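Local coordinates for protein predicted metal-dependent hydrolase of the TIM-barrel fold (Lactobacillus casei, PDB 2QPX) that is probably a zinc-dependent hydrolase of the amidohydrolase superfamily, with two zinc ions bound in the active site of its TIM barrel, at residues 53-58 against 292-297; 214-219 against 251-256; 11-16 against 359-364; 24-29 against 77-82. All coordinates share one frame; numbering follows the deposited sequence. Where two conformers were deposited one is given.

Interaction 1. Residues 53-58 against 292-297; sequences RLAYHG and LGPSGA. With EDO (1,2-ethanediol), chain E.
Ala55 and Leu292 bring the two backbones closest, their CA atoms 5.0 Å apart, where the first turn of helix 54-66 meets the bend after helix 289-292. The bend, where the chain leaves helical geometry at Gly293, belongs to the TIM-barrel part; the side chain of Leu292 sits about 7 Å from that of Asp318, a zinc ligand. The polar centre is the carbonyl oxygen of Leu292. Arg53 NH2 reaches it at 3.0 Å, but the bond is weak, with an angle of only 124° at the hydrogen. The chain of Arg53 bends at chi3 (65°) to bring its guanidinium round. Its other nitrogens are held elsewhere: NE by the carbonyl of Leu307 of the second subunit, NH1 by that of Ser38. His57, a turn further along the helix, stacks edge-to-face on Trp355 of that second subunit, so this helix also serves the subunit interface. Apolar packing fills the rest. Ala55 lays its CA 3.9 Å from CG of Pro294, and Leu54, with CG anti to its own nitrogen (chi1 -164°), slants across the same ring and sets CD2 3.8 Å from CB of Ser295. Between the polar and apolar parts sits one water over the centre of the guanidinium face; it accepts from Ala55 N at 3.0 Å and donates to Leu292 O at 2.9 Å.

Interaction 2. Residues 214-219 against 251-256; sequences VAPFII and KAFTKK
Ala215 and Phe253 meet between helix 204-221 and helix 247-253, two neighbouring helices on the outside of the TIM barrel; the second of them is the helix of the beta-alpha-beta crossover from strand 225-229 to strand 260-264. The aromatic contact is a CH-pi one. The methyl of Ala215 sits almost exactly over the middle of the Phe253 ring, CB lying 3.5 Å from the centroid and only 6° off the ring normal. On the opposite face lies CB of Ala252, 3.8 Å above the plane and shifted toward the rim, while Tyr249 meets the ring edge-to-face, so both faces of the phenyl are touched, which probably limits its freedom to tilt. Pro216 approaches the ring more distantly, its CD 4.4 Å from Phe253 CE1; helix 204-221 is kinked here, since the nitrogens of Pro216 and Phe217 make no bond to the turn before. CG of Phe253 stands anti to its carbonyl carbon (chi1 -63°), which swings the ring out toward helix 204-221. With an alanine in place of Phe253 the methyl of Ala215 would probably lose the flat surface it rests on, and a gap would open between the two helices.

Aliphatic contact comes at Ile219, one turn beyond Ala215. It meets the foot of Lys256, with CD1 3.9 Å from CB, before the lysine runs on, extended, in another direction. Backbone takes part too: CG2 of Ile219 sits 3.6 Å from the carbonyl oxygen of Lys256.

Interaction 3. Residues 11-16 against 359-364; sequences QVPLLD and ICWQTS. With EDO (1,2-ethanediol), chain F.
The carbonyl oxygen of Cys360 is held by two hydrogens from strand 14-19, whose residues 14-16 cross helical segment 359-364 at 63°. Leu15 N donates to it at 2.9 Å, nearly straight at 168°, and the CA-H of Leu14 adds a weaker contact at 3.4 Å. Leu14 and Asp16 give their backbone bonds to strand 95-101 and the residue before it, so Leu15 uses the other edge of this first barrel strand, facing the final helix, 349-367. Strand 14-19 carries His18 and runs on to His20, both zinc ligands.

Cys360 SG lies against Leu14 CD2, 3.8 Å away. Trp361 CG lies between the backbone N and the carbonyl carbon (chi1 61°), which lays the indole alongside Pro13. CG of Pro13 sits over the five-membered ring, 4.0 Å from its centroid, a CH-pi contact; CB of Gln362 covers the opposite face, and NE1 is bonded to Asn357. A serine in place of Trp361 would probably leave the ring of Pro13 without its cover and Asn357 without that donor.

Leu15 sets CD1 4.0 Å from CB of Ser364, and a water touches both Leu15 O and Ser364 OG. Pro13 O is buried with no hydrogen-bond partner in the model; nearest across the contact is Trp361 CD1 at 3.2 Å. One straight backbone bond thus joins helix to strand, and apolar packing probably offsets the cost of leaving Pro13 O without a partner.

Interaction 4. Residues 24-29 against 77-82; sequences DGKVPN and MNDPGY. With EDO (1,2-ethanediol), chain L.
The Tyr82 ring carries the backbone of Gly25 on one face: CA stands 3.3 Å from the centroid, only 7° off the normal, a CH-pi contact made so close by the lack of a side chain on the glycine. Gly25 N lies over the same face, nearest to CE2. CG of Tyr82 is anti to the backbone nitrogen (chi1 -165°), which sends the ring across to the glycine, and at its far end OH bonds the carbonyl of Ile23.

In the other flat group, the carboxylate of Asp24, OD1 accepts two bonds: from Lys26 N, well above the plane, at 3.0 Å and, across the plane, from Lys26 NZ on the syn side, 26° out of it, at 2.8 Å. The first of these bonds makes an Asx turn, set within a type I turn from Asp24 to Val27, in the loop that follows the first barrel strand. On OD2 a 1,2-ethanediol, probably from the crystallisation liquor, donates a bond.

Lys26 folds back at chi3 and chi4, and that curl lets NZ make salt bridges to two acids. Besides Asp24 it meets Asp79 OD1 at 3.0 Å on the syn lone pair, so one ammonium stands between two carboxylates whose OD1 atoms are 4.8 Å apart and probably eases their mutual repulsion. Ahead of helix 79-92, selenomethionine Met77 donates its N to Gly25 O at 2.9 Å, straight at the hydrogen but from well above the carbonyl plane.

In the fold
From the N terminus, residues 11-16 open the longest loop, which closes only when helix 349-367 returns in interaction 3 and joins the first barrel strand to the last helix. Everything else happens within that span. Interaction 4 starts at 24-29 and ends at 77-82, tying the loop after the first strand to helix 79-92. Before it closes, interaction 1 has begun at 53-58, so these two cross; interaction 1 runs on to 292-297 and brings an early helix against a late barrel loop. Inside it lies interaction 2, a short closure between neighbouring outer helices, on the opposite side of the chain's centre from interactions 1 and 4. None of the four touches another.

Interaction 1. Residues 53-58 against 292-297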
loop_
_atom_site.group_PDB
_atom_site.type_symbol
_atom_site.label_atom_id
_atom_site.label_comp_id
_atom_site.label_asym_id
_atom_site.label_seq_id
_atom_site.Cartn_x
_atom_site.Cartn_y
_atom_site.Cartn_z
ATOM N N ARG A 53 -18.472 -10.924 7.762
ATOM C CA ARG A 53 -17.311 -10.107 8.081
ATOM C C ARG A 53 -17.079 -10.149 9.560
ATOM O O ARG A 53 -18.033 -10.329 10.336
ATOM C CB ARG A 53 -17.548 -8.655 7.665
ATOM C CG ARG A 53 -17.873 -8.499 6.179
ATOM C CD ARG A 53 -18.239 -7.082 5.807
ATOM N NE ARG A 53 -17.149 -6.142 5.980
ATOM C CZ ARG A 53 -17.049 -5.207 6.920
ATOM N NH1 ARG A 53 -17.932 -5.072 7.892
ATOM N NH2 ARG A 53 -16.046 -4.373 6.874
ATOM N N LEU A 54 -15.847 -9.881 9.972
ATOM C CA LEU A 54 -15.501 -9.930 11.374
ATOM C C LEU A 54 -16.167 -8.827 12.212
ATOM O O LEU A 54 -16.517 -9.078 13.388
ATOM C CB LEU A 54 -13.983 -9.885 11.555
ATOM C CG LEU A 54 -13.463 -10.310 12.932
ATOM C CD1 LEU A 54 -13.914 -11.766 13.271
ATOM C CD2 LEU A 54 -11.929 -10.233 13.012
ATOM N N ALA A 55 -16.399 -7.644 11.651
ATOM C CA ALA A 55 -16.935 -6.525 12.430
ATOM C C ALA A 55 -18.256 -6.887 13.118
ATOM O O ALA A 55 -18.472 -6.574 14.274
ATOM C CB ALA A 55 -17.121 -5.262 11.542
ATOM N N TYR A 56 -19.156 -7.504 12.361
ATOM C CA TYR A 56 -20.452 -7.891 12.919
ATOM C C TYR A 56 -20.257 -8.802 14.121
ATOM O O TYR A 56 -20.941 -8.639 15.163
ATOM C CB TYR A 56 -21.321 -8.545 11.858
ATOM C CG TYR A 56 -22.584 -9.211 12.377
ATOM C CD1 TYR A 56 -23.628 -8.476 12.895
ATOM C CD2 TYR A 56 -22.703 -10.582 12.342
ATOM C CE1 TYR A 56 -24.786 -9.121 13.356
ATOM C CE2 TYR A 56 -23.817 -11.218 12.787
ATOM C CZ TYR A 56 -24.875 -10.495 13.273
ATOM O OH TYR A 56 -26.017 -11.171 13.733
ATOM N N HIS A 57 -19.368 -9.769 13.977
ATOM C CA HIS A 57 -19.090 -10.663 15.111
ATOM C C HIS A 57 -18.496 -9.969 16.310
ATOM O O HIS A 57 -18.824 -10.330 17.462
ATOM C CB HIS A 57 -18.268 -11.847 14.647
ATOM C CG HIS A 57 -19.028 -12.718 13.712
ATOM N ND1 HIS A 57 -19.773 -13.800 14.129
ATOM C CD2 HIS A 57 -19.243 -12.615 12.367
ATOM C CE1 HIS A 57 -20.383 -14.339 13.086
ATOM N NE2 HIS A 57 -20.076 -13.638 12.001
ATOM N N GLY A 58 -17.664 -8.959 16.091
ATOM C CA GLY A 58 -17.192 -8.109 17.180
ATOM C C GLY A 58 -18.320 -7.385 17.862
ATOM O O GLY A 58 -18.351 -7.297 19.079
ATOM N N LEU A 292 -14.610 -1.260 12.034
ATOM C CA LEU A 292 -15.224 -2.058 10.936
ATOM C C LEU A 292 -14.243 -2.981 10.252
ATOM O O LEU A 292 -14.633 -3.870 9.467
ATOM C CB LEU A 292 -15.965 -1.163 9.924
ATOM C CG LEU A 292 -17.049 -0.219 10.494
ATOM C CD1 LEU A 292 -17.972 0.256 9.369
ATOM C CD2 LEU A 292 -17.843 -0.890 11.604
ATOM N N GLY A 293 -12.969 -2.815 10.575
ATOM C CA GLY A 293 -11.894 -3.732 10.104
ATOM C C GLY A 293 -11.078 -4.157 11.300
ATOM O O GLY A 293 -9.823 -3.959 11.359
ATOM N N PRO A 294 -11.753 -4.763 12.274
ATOM C CA PRO A 294 -11.135 -4.926 13.589
ATOM C C PRO A 294 -9.869 -5.782 13.613
ATOM O O PRO A 294 -8.953 -5.502 14.422
ATOM C CB PRO A 294 -12.285 -5.522 14.431
ATOM C CG PRO A 294 -13.133 -6.209 13.453
ATOM C CD PRO A 294 -13.119 -5.334 12.260
ATOM N N SER A 295 -9.743 -6.790 12.747
ATOM C CA SER A 295 -8.457 -7.552 12.704
ATOM C C SER A 295 -7.258 -6.737 12.177
ATOM O O SER A 295 -6.089 -7.148 12.306
ATOM C CB SER A 295 -8.602 -8.839 11.901
ATOM O OG SER A 295 -8.736 -8.568 10.497
ATOM N N GLY A 296 -7.528 -5.589 11.547
ATOM C CA GLY A 296 -6.455 -4.761 10.989
ATOM C C GLY A 296 -5.995 -3.618 11.870
ATOM O O GLY A 296 -5.014 -2.975 11.557
ATOM N N ALA A 297 -6.680 -3.366 12.981
ATOM C CA ALA A 297 -6.405 -2.185 13.799
ATOM C C ALA A 297 -4.926 -2.119 14.279
ATOM O O ALA A 297 -4.315 -1.072 14.213
ATOM C CB ALA A 297 -7.402 -2.134 15.000
HETATM C C1 EDO E . -23.319 -15.054 10.426
HETATM O O1 EDO E . -24.420 -14.977 9.546
HETATM C C2 EDO E . -22.393 -16.102 9.798
HETATM O O2 EDO E . -21.042 -15.751 10.060
HETATM O O HOH W 1 -14.910 -6.790 9.189
#

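Interaction 2. Residues 214-219 against 251-256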
loop_
_atom_site.group_PDB
_atom_site.type_symbol
_atom_site.label_atom_id
_atom_site.label_comp_id
_atom_site.label_asym_id
_atom_site.label_seq_id
_atom_site.Cartn_x
_atom_site.Cartn_y
_atom_site.Cartn_z
ATOM N N VAL A 214 -13.565 29.056 2.725
ATOM C CA VAL A 214 -13.913 28.994 4.127
ATOM C C VAL A 214 -12.678 28.854 5.024
ATOM O O VAL A 214 -12.778 29.095 6.222
ATOM C CB VAL A 214 -14.959 27.897 4.485
ATOM C CG1 VAL A 214 -16.277 28.146 3.739
ATOM C CG2 VAL A 214 -14.391 26.489 4.289
ATOM N N ALA A 215 -11.543 28.427 4.483
ATOM C CA ALA A 215 -10.349 28.220 5.302
ATOM C C ALA A 215 -10.021 29.430 6.194
ATOM O O ALA A 215 -9.794 29.265 7.394
ATOM C CB ALA A 215 -9.147 27.714 4.457
ATOM N N PRO A 216 -9.964 30.650 5.624
ATOM C CA PRO A 216 -9.675 31.810 6.495
ATOM C C PRO A 216 -10.725 32.030 7.598
ATOM O O PRO A 216 -10.386 32.488 8.690
ATOM C CB PRO A 216 -9.662 32.987 5.522
ATOM C CG PRO A 216 -9.678 32.410 4.195
ATOM C CD PRO A 216 -10.034 31.014 4.203
ATOM N N PHE A 217 -11.994 31.730 7.306
ATOM C CA PHE A 217 -13.047 31.877 8.284
ATOM C C PHE A 217 -12.850 30.916 9.461
ATOM O O PHE A 217 -13.175 31.234 10.603
ATOM C CB PHE A 217 -14.437 31.620 7.727
ATOM C CG PHE A 217 -14.762 32.299 6.414
ATOM C CD1 PHE A 217 -14.188 33.493 6.037
ATOM C CD2 PHE A 217 -15.768 31.772 5.612
ATOM C CE1 PHE A 217 -14.556 34.106 4.830
ATOM C CE2 PHE A 217 -16.099 32.366 4.402
ATOM C CZ PHE A 217 -15.508 33.537 4.044
ATOM N N ILE A 218 -12.374 29.709 9.144
ATOM C CA ILE A 218 -12.157 28.663 10.122
ATOM C C ILE A 218 -10.914 29.014 10.961
ATOM O O ILE A 218 -10.964 28.910 12.207
ATOM C CB ILE A 218 -12.020 27.266 9.450
ATOM C CG1 ILE A 218 -13.378 26.912 8.784
ATOM C CG2 ILE A 218 -11.492 26.211 10.466
ATOM C CD1 ILE A 218 -13.372 25.591 7.922
ATOM N N ILE A 219 -9.836 29.428 10.307
ATOM C CA ILE A 219 -8.613 29.893 10.986
ATOM C C ILE A 219 -8.977 31.002 11.984
ATOM O O ILE A 219 -8.496 30.995 13.136
ATOM C CB ILE A 219 -7.528 30.377 9.977
ATOM C CG1 ILE A 219 -6.972 29.218 9.137
ATOM C CG2 ILE A 219 -6.364 31.097 10.725
ATOM C CD1 ILE A 219 -6.146 29.653 7.903
ATOM N N LYS A 251 -0.468 23.017 1.623
ATOM C CA LYS A 251 0.575 24.029 1.444
ATOM C C LYS A 251 -0.045 25.422 1.569
ATOM O O LYS A 251 0.539 26.319 2.168
ATOM C CB LYS A 251 1.253 23.877 0.074
ATOM C CG LYS A 251 2.218 22.702 -0.033
ATOM C CD LYS A 251 3.012 22.652 -1.382
ATOM N N ALA A 252 -1.264 25.583 1.051
ATOM C CA ALA A 252 -1.909 26.886 1.081
ATOM C C ALA A 252 -2.300 27.356 2.475
ATOM O O ALA A 252 -2.248 28.553 2.771
ATOM C CB ALA A 252 -3.136 26.923 0.152
ATOM N N PHE A 253 -2.727 26.439 3.337
ATOM C CA PHE A 253 -3.360 26.837 4.577
ATOM C C PHE A 253 -2.719 26.386 5.898
ATOM O O PHE A 253 -2.911 27.054 6.904
ATOM C CB PHE A 253 -4.835 26.442 4.567
ATOM C CG PHE A 253 -5.609 27.135 3.505
ATOM C CD1 PHE A 253 -5.749 28.511 3.555
ATOM C CD2 PHE A 253 -6.121 26.457 2.429
ATOM C CE1 PHE A 253 -6.414 29.197 2.555
ATOM C CE2 PHE A 253 -6.797 27.136 1.425
ATOM C CZ PHE A 253 -6.944 28.509 1.496
ATOM N N THR A 254 -2.041 25.246 5.930
ATOM C CA THR A 254 -1.487 24.801 7.209
ATOM C C THR A 254 -0.503 25.816 7.805
ATOM O O THR A 254 -0.449 25.990 9.019
ATOM C CB THR A 254 -0.879 23.408 7.189
ATOM O OG1 THR A 254 0.178 23.331 6.233
ATOM C CG2 THR A 254 -1.964 22.328 6.916
ATOM N N LYS A 255 0.277 26.457 6.952
ATOM C CA LYS A 255 1.268 27.444 7.417
ATOM C C LYS A 255 0.586 28.724 7.900
ATOM O O LYS A 255 1.175 29.541 8.624
ATOM C CB LYS A 255 2.194 27.804 6.258
ATOM C CG LYS A 255 1.422 28.375 5.042
ATOM C CD LYS A 255 1.947 29.743 4.577
ATOM C CE LYS A 255 1.136 30.275 3.446
ATOM N NZ LYS A 255 1.384 29.516 2.178
ATOM N N LYS A 256 -0.644 28.945 7.453
ATOM C CA LYS A 256 -1.475 30.048 7.903
ATOM C C LYS A 256 -2.231 29.749 9.187
ATOM O O LYS A 256 -2.942 30.590 9.690
ATOM C CB LYS A 256 -2.479 30.445 6.816
ATOM C CG LYS A 256 -1.796 30.952 5.570
ATOM C CD LYS A 256 -2.783 31.601 4.623
ATOM C CE LYS A 256 -2.100 32.495 3.602
ATOM N NZ LYS A 256 -3.029 32.711 2.451
#

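Interaction 3. Residues 11-16 against 359-364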
loop_
_atom_site.group_PDB
_atom_site.type_symbol
_atom_site.label_atom_id
_atom_site.label_comp_id
_atom_site.label_asym_id
_atom_site.label_seq_id
_atom_site.Cartn_x
_atom_site.Cartn_y
_atom_site.Cartn_z
ATOM N N GLN A 11 -7.085 2.307 31.890
ATOM C CA GLN A 11 -7.597 3.465 32.592
ATOM C C GLN A 11 -7.500 4.793 31.830
ATOM O O GLN A 11 -7.979 5.824 32.315
ATOM C CB GLN A 11 -6.964 3.591 33.990
ATOM C CG GLN A 11 -5.488 3.820 34.015
ATOM C CD GLN A 11 -5.115 5.270 33.764
ATOM O OE1 GLN A 11 -5.540 6.149 34.517
ATOM N NE2 GLN A 11 -4.315 5.532 32.698
ATOM N N VAL A 12 -6.888 4.800 30.634
ATOM C CA VAL A 12 -6.705 6.036 29.886
ATOM C C VAL A 12 -8.053 6.550 29.339
ATOM O O VAL A 12 -8.781 5.813 28.708
ATOM C CB VAL A 12 -5.687 5.825 28.732
ATOM C CG1 VAL A 12 -5.647 7.037 27.806
ATOM C CG2 VAL A 12 -4.283 5.491 29.272
ATOM N N PRO A 13 -8.386 7.814 29.588
ATOM C CA PRO A 13 -9.620 8.347 29.009
ATOM C C PRO A 13 -9.542 8.551 27.485
ATOM O O PRO A 13 -8.455 8.680 26.916
ATOM C CB PRO A 13 -9.785 9.685 29.708
ATOM C CG PRO A 13 -8.503 9.972 30.325
ATOM C CD PRO A 13 -7.698 8.797 30.452
ATOM N N LEU A 14 -10.712 8.562 26.865
ATOM C CA LEU A 14 -10.823 8.770 25.398
ATOM C C LEU A 14 -11.639 9.989 25.112
ATOM O O LEU A 14 -12.750 10.131 25.629
ATOM C CB LEU A 14 -11.495 7.547 24.726
ATOM C CG LEU A 14 -10.768 6.207 24.856
ATOM C CD1 LEU A 14 -11.686 5.058 24.408
ATOM C CD2 LEU A 14 -9.416 6.203 24.078
ATOM N N LEU A 15 -11.106 10.857 24.251
ATOM C CA LEU A 15 -11.883 11.963 23.691
ATOM C C LEU A 15 -12.144 11.541 22.250
ATOM O O LEU A 15 -11.212 11.501 21.444
ATOM C CB LEU A 15 -11.123 13.284 23.771
ATOM C CG LEU A 15 -11.950 14.562 23.610
ATOM C CD1 LEU A 15 -11.080 15.838 23.788
ATOM C CD2 LEU A 15 -12.779 14.627 22.263
ATOM N N ASP A 16 -13.394 11.192 21.966
ATOM C CA ASP A 16 -13.748 10.682 20.635
ATOM C C ASP A 16 -14.021 11.902 19.757
ATOM O O ASP A 16 -15.130 12.444 19.745
ATOM C CB ASP A 16 -14.981 9.780 20.701
ATOM C CG ASP A 16 -15.155 8.902 19.469
ATOM O OD1 ASP A 16 -14.561 9.224 18.408
ATOM O OD2 ASP A 16 -15.949 7.918 19.585
ATOM N N ILE A 359 -2.453 10.638 22.323
ATOM C CA ILE A 359 -3.262 10.028 21.274
ATOM C C ILE A 359 -4.735 9.850 21.701
ATOM O O ILE A 359 -5.660 10.141 20.934
ATOM C CB ILE A 359 -2.664 8.692 20.862
ATOM C CG1 ILE A 359 -1.242 8.871 20.279
ATOM C CG2 ILE A 359 -3.555 7.949 19.866
ATOM C CD1 ILE A 359 -0.413 7.562 20.118
ATOM N N CYS A 360 -4.940 9.370 22.942
ATOM C CA CYS A 360 -6.258 9.016 23.400
ATOM C C CYS A 360 -7.169 10.223 23.715
ATOM O O CYS A 360 -8.387 10.159 23.504
ATOM C CB CYS A 360 -6.135 8.046 24.591
ATOM S SG CYS A 360 -5.611 6.423 24.108
ATOM N N TRP A 361 -6.592 11.293 24.252
ATOM C CA TRP A 361 -7.387 12.417 24.682
ATOM C C TRP A 361 -6.698 13.785 24.651
ATOM O O TRP A 361 -7.349 14.801 24.442
ATOM C CB TRP A 361 -7.954 12.187 26.115
ATOM C CG TRP A 361 -6.884 12.019 27.151
ATOM C CD1 TRP A 361 -6.232 10.879 27.478
ATOM C CD2 TRP A 361 -6.311 13.064 27.954
ATOM N NE1 TRP A 361 -5.268 11.139 28.441
ATOM C CE2 TRP A 361 -5.306 12.474 28.747
ATOM C CE3 TRP A 361 -6.549 14.441 28.068
ATOM C CZ2 TRP A 361 -4.521 13.218 29.629
ATOM C CZ3 TRP A 361 -5.752 15.186 28.946
ATOM C CH2 TRP A 361 -4.764 14.569 29.708
ATOM N N GLN A 362 -5.403 13.826 24.951
ATOM C CA GLN A 362 -4.793 15.097 25.249
ATOM C C GLN A 362 -4.565 15.982 24.016
ATOM O O GLN A 362 -4.796 17.193 24.071
ATOM C CB GLN A 362 -3.503 14.895 26.038
ATOM C CG GLN A 362 -2.871 16.163 26.542
ATOM C CD GLN A 362 -1.473 15.921 27.088
ATOM O OE1 GLN A 362 -0.646 15.235 26.465
ATOM N NE2 GLN A 362 -1.190 16.509 28.223
ATOM N N THR A 363 -4.141 15.382 22.914
ATOM C CA THR A 363 -3.993 16.180 21.688
ATOM C C THR A 363 -5.350 16.746 21.248
ATOM O O THR A 363 -5.470 17.927 20.946
ATOM C CB THR A 363 -3.317 15.371 20.580
ATOM O OG1 THR A 363 -2.042 14.912 21.041
ATOM C CG2 THR A 363 -3.170 16.201 19.303
ATOM N N SER A 364 -6.394 15.903 21.220
ATOM C CA SER A 364 -7.711 16.384 20.841
ATOM C C SER A 364 -8.240 17.427 21.824
ATOM O O SER A 364 -8.874 18.392 21.434
ATOM C CB SER A 364 -8.703 15.234 20.680
ATOM O OG SER A 364 -8.384 14.471 19.527
HETATM C C1 EDO F . -0.385 17.475 24.046
HETATM O O1 EDO F . -1.173 18.511 23.448
HETATM C C2 EDO F . -0.490 16.230 23.184
HETATM O O2 EDO F . -0.109 16.590 21.825
HETATM O O HOH W 2 -8.762 11.863 20.309
#

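Interaction 4. Residues 24-29 against 77-82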
loop_
_atom_site.group_PDB
_atom_site.type_symbol
_atom_site.label_atom_id
_atom_site.label_comp_id
_atom_site.label_asym_id
_atom_site.label_seq_id
_atom_site.Cartn_x
_atom_site.Cartn_y
_atom_site.Cartn_z
ATOM N N ASP A 24 -32.523 5.491 18.489
ATOM C CA ASP A 24 -33.512 5.062 19.491
ATOM C C ASP A 24 -33.351 3.585 19.839
ATOM O O ASP A 24 -33.460 2.737 18.964
ATOM C CB ASP A 24 -34.904 5.362 18.897
ATOM C CG ASP A 24 -36.067 5.103 19.850
ATOM O OD1 ASP A 24 -35.896 4.548 20.926
ATOM O OD2 ASP A 24 -37.185 5.493 19.466
ATOM N N GLY A 25 -33.080 3.306 21.120
ATOM C CA GLY A 25 -32.850 1.957 21.618
ATOM C C GLY A 25 -34.072 1.046 21.506
ATOM O O GLY A 25 -33.950 -0.171 21.546
ATOM N N LYS A 26 -35.252 1.634 21.319
ATOM C CA LYS A 26 -36.507 0.881 21.169
ATOM C C LYS A 26 -36.735 0.309 19.769
ATOM O O LYS A 26 -37.680 -0.457 19.560
ATOM C CB LYS A 26 -37.693 1.778 21.561
ATOM C CG LYS A 26 -37.597 2.304 22.959
ATOM C CD LYS A 26 -38.870 3.101 23.364
ATOM C CE LYS A 26 -38.950 4.442 22.613
ATOM N NZ LYS A 26 -37.752 5.305 22.887
ATOM N N VAL A 27 -35.895 0.673 18.785
ATOM C CA VAL A 27 -36.051 0.142 17.430
ATOM C C VAL A 27 -36.039 -1.380 17.439
ATOM O O VAL A 27 -35.170 -1.983 18.037
ATOM C CB VAL A 27 -34.895 0.711 16.509
ATOM C CG1 VAL A 27 -34.617 -0.173 15.304
ATOM C CG2 VAL A 27 -35.229 2.172 16.139
ATOM N N PRO A 28 -37.027 -2.015 16.805
ATOM C CA PRO A 28 -37.192 -3.455 17.019
ATOM C C PRO A 28 -36.161 -4.426 16.428
ATOM O O PRO A 28 -35.855 -5.453 17.070
ATOM C CB PRO A 28 -38.596 -3.727 16.420
ATOM C CG PRO A 28 -38.763 -2.674 15.384
ATOM C CD PRO A 28 -38.138 -1.448 16.015
ATOM N N ASN A 29 -35.607 -4.109 15.266
ATOM C CA ASN A 29 -34.739 -5.076 14.541
ATOM C C ASN A 29 -33.265 -4.797 14.869
ATOM O O ASN A 29 -32.448 -4.542 13.993
ATOM C CB ASN A 29 -35.006 -4.999 13.025
ATOM C CG ASN A 29 -34.890 -3.575 12.451
ATOM O OD1 ASN A 29 -34.990 -2.567 13.184
ATOM N ND2 ASN A 29 -34.684 -3.484 11.124
HETATM N N MSE A 77 -34.474 -2.000 23.785
HETATM C CA MSE A 77 -34.367 -1.522 25.153
HETATM C C MSE A 77 -35.193 -0.266 25.320
HETATM O O MSE A 77 -35.137 0.649 24.491
HETATM C CB MSE A 77 -32.902 -1.239 25.515
HETATM C CG MSE A 77 -32.041 -2.482 25.558
HETATM SE SE MSE A 77 -30.160 -2.156 25.591
HETATM C CE MSE A 77 -29.909 -2.023 23.681
ATOM N N ASN A 78 -35.953 -0.228 26.425
ATOM C CA ASN A 78 -36.630 1.006 26.807
ATOM C C ASN A 78 -35.626 2.028 27.342
ATOM O O ASN A 78 -34.439 1.747 27.483
ATOM C CB ASN A 78 -37.760 0.701 27.808
ATOM C CG ASN A 78 -39.035 0.242 27.123
ATOM O OD1 ASN A 78 -39.243 0.522 25.948
ATOM N ND2 ASN A 78 -39.930 -0.426 27.878
ATOM N N ASP A 79 -36.082 3.252 27.596
ATOM C CA ASP A 79 -35.133 4.323 27.860
ATOM C C ASP A 79 -34.207 4.122 29.076
ATOM O O ASP A 79 -33.006 4.395 29.009
ATOM C CB ASP A 79 -35.882 5.653 27.927
ATOM C CG ASP A 79 -36.570 6.013 26.619
ATOM O OD1 ASP A 79 -36.415 5.331 25.592
ATOM O OD2 ASP A 79 -37.296 7.047 26.606
ATOM N N PRO A 80 -34.744 3.695 30.235
ATOM C CA PRO A 80 -33.818 3.473 31.364
ATOM C C PRO A 80 -32.784 2.379 31.086
ATOM O O PRO A 80 -31.594 2.550 31.384
ATOM C CB PRO A 80 -34.751 3.080 32.545
ATOM C CG PRO A 80 -36.079 3.363 32.099
ATOM C CD PRO A 80 -36.149 3.473 30.625
ATOM N N GLY A 81 -33.241 1.283 30.504
ATOM C CA GLY A 81 -32.326 0.183 30.140
ATOM C C GLY A 81 -31.283 0.651 29.132
ATOM O O GLY A 81 -30.107 0.336 29.268
ATOM N N TYR A 82 -31.720 1.394 28.139
ATOM C CA TYR A 82 -30.793 1.854 27.092
ATOM C C TYR A 82 -29.734 2.790 27.676
ATOM O O TYR A 82 -28.552 2.701 27.309
ATOM C CB TYR A 82 -31.565 2.501 25.965
ATOM C CG TYR A 82 -30.798 2.699 24.646
ATOM C CD1 TYR A 82 -30.053 1.660 24.084
ATOM C CD2 TYR A 82 -30.926 3.866 23.921
ATOM C CE1 TYR A 82 -29.426 1.826 22.867
ATOM C CE2 TYR A 82 -30.288 4.047 22.707
ATOM C CZ TYR A 82 -29.585 3.006 22.156
ATOM O OH TYR A 82 -28.956 3.167 20.909
HETATM C C1 EDO L . -39.058 3.080 16.744
HETATM O O1 EDO L . -39.061 1.861 15.992
HETATM C C2 EDO L . -39.192 2.768 18.228
HETATM O O2 EDO L . -39.293 3.980 19.000
#